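Local coordinates for oxysterol-binding protein homolog 3 (Saccharomyces cerevisiae, PDB 4IC4) that carries lipids in a hydrophobic pocket between membranes, the chain here being its sterol- and phosphoinositide-binding OSBP-related domain, at residues L85-A88 against T89-D93; Y296-K300 against F301-L305. All blocks are in the same frame, centred on the assembly; numbering follows the deposited sequence.

Contact 1 (L85-A88 against T89-D93)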
loop_
_atom_site.group_PDB
_atom_site.type_symbol
_atom_site.label_atom_id
_atom_site.label_comp_id
_atom_site.label_asym_id
_atom_site.label_seq_id
_atom_site.Cartn_x
_atom_site.Cartn_y
_atom_site.Cartn_z
ATOM N N LEU A 85 -9.899 11.244 -5.098
ATOM C CA LEU A 85 -11.201 10.739 -4.674
ATOM C C LEU A 85 -12.103 11.903 -4.299
ATOM O O LEU A 85 -13.291 11.921 -4.634
ATOM C CB LEU A 85 -11.046 9.790 -3.483
ATOM C CG LEU A 85 -10.209 8.541 -3.775
ATOM C CD1 LEU A 85 -10.120 7.676 -2.527
ATOM C CD2 LEU A 85 -10.831 7.768 -4.935
ATOM N N THR A 86 -11.533 12.882 -3.606
ATOM C CA THR A 86 -12.291 14.054 -3.204
ATOM C C THR A 86 -12.762 14.791 -4.459
ATOM O O THR A 86 -13.918 15.206 -4.544
ATOM C CB THR A 86 -11.433 14.977 -2.325
ATOM O OG1 THR A 86 -11.031 14.259 -1.151
ATOM C CG2 THR A 86 -12.226 16.220 -1.916
ATOM N N LYS A 87 -11.876 14.927 -5.442
ATOM C CA LYS A 87 -12.236 15.607 -6.685
ATOM C C LYS A 87 -13.317 14.818 -7.416
ATOM O O LYS A 87 -14.205 15.397 -8.048
ATOM C CB LYS A 87 -11.012 15.760 -7.589
ATOM C CG LYS A 87 -11.309 16.465 -8.905
ATOM C CD LYS A 87 -10.063 16.657 -9.763
ATOM C CE LYS A 87 -9.077 17.631 -9.137
ATOM N NZ LYS A 87 -8.473 17.103 -7.886
ATOM N N ALA A 88 -13.241 13.495 -7.321
ATOM C CA ALA A 88 -14.215 12.632 -7.975
ATOM C C ALA A 88 -15.632 12.922 -7.485
ATOM O O ALA A 88 -16.571 12.946 -8.281
ATOM C CB ALA A 88 -13.859 11.161 -7.733
ATOM N N THR A 89 -15.786 13.152 -6.183
ATOM C CA THR A 89 -17.103 13.431 -5.611
ATOM C C THR A 89 -17.640 14.794 -6.031
ATOM O O THR A 89 -18.786 15.128 -5.731
ATOM C CB THR A 89 -17.088 13.404 -4.059
ATOM O OG1 THR A 89 -16.310 14.501 -3.561
ATOM C CG2 THR A 89 -16.512 12.090 -3.548
ATOM N N GLN A 90 -16.821 15.574 -6.728
ATOM C CA GLN A 90 -17.230 16.909 -7.153
ATOM C C GLN A 90 -17.339 17.048 -8.670
ATOM O O GLN A 90 -17.636 18.129 -9.180
ATOM C CB GLN A 90 -16.236 17.936 -6.603
ATOM C CG GLN A 90 -15.935 17.747 -5.122
ATOM C CD GLN A 90 -14.776 18.597 -4.633
ATOM O OE1 GLN A 90 -13.876 18.941 -5.399
ATOM N NE2 GLN A 90 -14.782 18.922 -3.344
ATOM N N ARG A 91 -17.113 15.953 -9.389
ATOM C CA ARG A 91 -17.173 15.964 -10.849
ATOM C C ARG A 91 -18.338 15.139 -11.390
ATOM O O ARG A 91 -18.818 14.220 -10.730
ATOM C CB ARG A 91 -15.859 15.426 -11.418
ATOM C CG ARG A 91 -14.642 16.262 -11.055
ATOM C CD ARG A 91 -14.440 17.409 -12.028
ATOM N NE ARG A 91 -14.064 16.921 -13.353
ATOM C CZ ARG A 91 -13.681 17.701 -14.358
ATOM N NH1 ARG A 91 -13.357 17.165 -15.527
ATOM N NH2 ARG A 91 -13.618 19.017 -14.196
ATOM N N PRO A 92 -18.808 15.460 -12.607
ATOM C CA PRO A 92 -19.923 14.735 -13.223
ATOM C C PRO A 92 -19.536 13.352 -13.751
ATOM O O PRO A 92 -20.393 12.489 -13.940
ATOM C CB PRO A 92 -20.366 15.679 -14.336
ATOM C CG PRO A 92 -19.071 16.285 -14.776
ATOM C CD PRO A 92 -18.390 16.594 -13.455
ATOM N N ASP A 93 -18.240 13.154 -13.985
ATOM C CA ASP A 93 -17.715 11.886 -14.490
ATOM C C ASP A 93 -16.729 11.331 -13.461
ATOM O O ASP A 93 -15.536 11.202 -13.731
ATOM C CB ASP A 93 -17.003 12.122 -15.825
ATOM C CG ASP A 93 -15.851 13.105 -15.706
ATOM O OD1 ASP A 93 -16.026 14.162 -15.062
ATOM O OD2 ASP A 93 -14.771 12.827 -16.263
HETATM O O HOH W 1 -19.310 12.919 -8.582
#
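The side chain of T89 folds back under the last turn of helix 83-88 and sets its hydroxyl against the carbonyl of T86, donating a hydrogen bond with OG1 2.7 Å from T86 O. A chi1 of 67° places OG1 between the backbone N and the carbonyl carbon, which turns the hydroxyl to the helix and leaves CG2 beside the carbonyl of L85, 3.4 Å from L85 O. The backbone N of T89 closes the last turn with a bond to L85 O and adds a weak one to T86 O, so that two donors of one residue converge on a carbonyl at the helix end. Q90 lies alongside T86, the two side chains pointing the same way, with T86 CG2 4.0 Å from Q90 NE2; CG of Q90 rests against T86 O. K87 and R91 run side by side in the same manner, CG of one 4.0 Å from CG of the other. At the helix end Q90 N bonds to K87 O at 2.9 Å. The type I beta turn from A88 to R91 that follows is closed by R91 N, 3.3 Å from A88 O, and one water donates to both A88 O and R91 O. Around it, F97 of helix 94-104 packs against K87, A88 and R91, T86 OG1 bonds to W160 NE1 of strand 160-172, and on strand 177-189 L187 meets L85 while F189 touches A88 and T89.

Contact 2 (Y296-K300 against F301-L305)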
loop_
_atom_site.group_PDB
_atom_site.type_symbol
_atom_site.label_atom_id
_atom_site.label_comp_id
_atom_site.label_asym_id
_atom_site.label_seq_id
_atom_site.Cartn_x
_atom_site.Cartn_y
_atom_site.Cartn_z
ATOM N N TYR A 296 16.191 4.304 -1.109
ATOM C CA TYR A 296 15.179 3.321 -1.496
ATOM C C TYR A 296 14.195 3.772 -2.573
ATOM O O TYR A 296 13.208 3.084 -2.826
ATOM C CB TYR A 296 14.376 2.900 -0.259
ATOM C CG TYR A 296 15.214 2.403 0.897
ATOM C CD1 TYR A 296 15.706 1.099 0.912
ATOM C CD2 TYR A 296 15.521 3.238 1.968
ATOM C CE1 TYR A 296 16.483 0.634 1.965
ATOM C CE2 TYR A 296 16.306 2.784 3.033
ATOM C CZ TYR A 296 16.779 1.481 3.020
ATOM O OH TYR A 296 17.547 1.014 4.060
ATOM N N GLY A 297 14.453 4.911 -3.206
ATOM C CA GLY A 297 13.540 5.392 -4.231
ATOM C C GLY A 297 12.221 5.875 -3.650
ATOM O O GLY A 297 11.223 5.990 -4.358
ATOM N N PHE A 298 12.230 6.166 -2.353
ATOM C CA PHE A 298 11.046 6.637 -1.628
ATOM C C PHE A 298 10.455 7.942 -2.152
ATOM O O PHE A 298 11.182 8.820 -2.625
ATOM C CB PHE A 298 11.397 6.903 -0.160
ATOM C CG PHE A 298 11.257 5.715 0.754
ATOM C CD1 PHE A 298 11.236 4.410 0.270
ATOM C CD2 PHE A 298 11.202 5.920 2.132
ATOM C CE1 PHE A 298 11.164 3.327 1.150
ATOM C CE2 PHE A 298 11.131 4.850 3.012
ATOM C CZ PHE A 298 11.112 3.554 2.523
ATOM N N THR A 299 9.135 8.071 -2.049
ATOM C CA THR A 299 8.479 9.324 -2.404
ATOM C C THR A 299 8.496 10.099 -1.088
ATOM O O THR A 299 8.836 9.542 -0.036
ATOM C CB THR A 299 6.990 9.153 -2.814
ATOM O OG1 THR A 299 6.198 8.832 -1.660
ATOM C CG2 THR A 299 6.837 8.062 -3.860
ATOM N N LYS A 300 8.152 11.379 -1.128
ATOM C CA LYS A 300 8.110 12.144 0.105
ATOM C C LYS A 300 7.050 11.525 1.011
ATOM O O LYS A 300 7.223 11.463 2.224
ATOM C CB LYS A 300 7.789 13.612 -0.174
ATOM C CG LYS A 300 8.971 14.368 -0.742
ATOM C CD LYS A 300 8.650 15.830 -0.981
ATOM C CE LYS A 300 9.869 16.563 -1.518
ATOM N NZ LYS A 300 9.576 17.999 -1.776
ATOM N N PHE A 301 5.963 11.047 0.410
ATOM C CA PHE A 301 4.883 10.428 1.176
ATOM C C PHE A 301 5.414 9.176 1.885
ATOM O O PHE A 301 5.123 8.949 3.060
ATOM C CB PHE A 301 3.721 10.057 0.244
ATOM C CG PHE A 301 2.460 9.641 0.964
ATOM C CD1 PHE A 301 1.609 10.593 1.520
ATOM C CD2 PHE A 301 2.114 8.298 1.067
ATOM C CE1 PHE A 301 0.430 10.215 2.163
ATOM C CE2 PHE A 301 0.929 7.911 1.711
ATOM C CZ PHE A 301 0.091 8.871 2.255
ATOM N N THR A 302 6.199 8.369 1.175
ATOM C CA THR A 302 6.756 7.160 1.777
ATOM C C THR A 302 7.634 7.524 2.970
ATOM O O THR A 302 7.560 6.901 4.028
ATOM C CB THR A 302 7.647 6.378 0.793
ATOM O OG1 THR A 302 7.031 6.341 -0.498
ATOM C CG2 THR A 302 7.857 4.948 1.298
ATOM N N ALA A 303 8.477 8.535 2.782
ATOM C CA ALA A 303 9.390 8.980 3.824
ATOM C C ALA A 303 8.677 9.488 5.068
ATOM O O ALA A 303 9.243 9.485 6.163
ATOM C CB ALA A 303 10.312 10.063 3.270
ATOM N N ASN A 304 7.430 9.919 4.899
ATOM C CA ASN A 304 6.650 10.444 6.009
ATOM C C ASN A 304 5.830 9.408 6.763
ATOM O O ASN A 304 5.336 9.683 7.854
ATOM C CB ASN A 304 5.729 11.560 5.508
ATOM C CG ASN A 304 6.493 12.819 5.160
ATOM O OD1 ASN A 304 7.539 13.094 5.750
ATOM N ND2 ASN A 304 5.972 13.599 4.219
ATOM N N LEU A 305 5.704 8.216 6.188
ATOM C CA LEU A 305 4.920 7.148 6.801
ATOM C C LEU A 305 5.357 6.746 8.205
ATOM O O LEU A 305 4.524 6.572 9.101
ATOM C CB LEU A 305 4.951 5.904 5.903
ATOM C CG LEU A 305 4.193 5.969 4.574
ATOM C CD1 LEU A 305 4.617 4.796 3.706
ATOM C CD2 LEU A 305 2.687 5.957 4.823
#
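F298 and T302 cross at about a right angle, in a CH-pi contact that sets the methyl of T302 over one face of the ring: CG2 of T302 lies 3.4 Å from the centroid of the F298 ring and 5° off its normal. A chi1 of -42° at T302 sends CG2, anti to the backbone N, to the ring and turns OG1 to T299 N, from which it accepts a hydrogen bond at 3.1 Å. T299 also crosses T302 at about a right angle, and the two hydroxyls approach to 2.9 Å between T299 OG1 and T302 OG1. This is the N-terminus of helix 300-305: T299 is the N-cap, and T302, at N3, accepts the N-cap N-H on its OG1, as in one half of a capping box; the same OG1 is also hydrogen-bonded to E77 OE1. A303 N closes the first turn, 3.0 Å from T299 O; a weak bond from N304 N to K300 O follows. The side chain of A303 lies near the F298 ring, its CB 4.4 Å from F298 CD2. F301 turns away to pack on L130 and R132 of strand 127-132, and I34 and E67 touch the F298 side chain.

The two contacts illustrate opposite ends of short helices: in contact 1 a threonine returns its hydroxyl to a carbonyl of the last turn, whereas in contact 2 a threonine N-cap and the threonine three residues on meet at the first turn. They are separate sites in the OSBP-related domain, their centres 27 Å apart and their nearest atoms about 11 Å apart, without touching. Contact 1 is partly buried, its centre about 22 Å from the centre of the chain, and lies away from the phosphoinositide-binding residues. Contact 2 is buried and more central, its centre about 12 Å from that of the chain, and the F298 side chain is about 10 Å from that of K118, which binds phosphatidylinositol 4-phosphate.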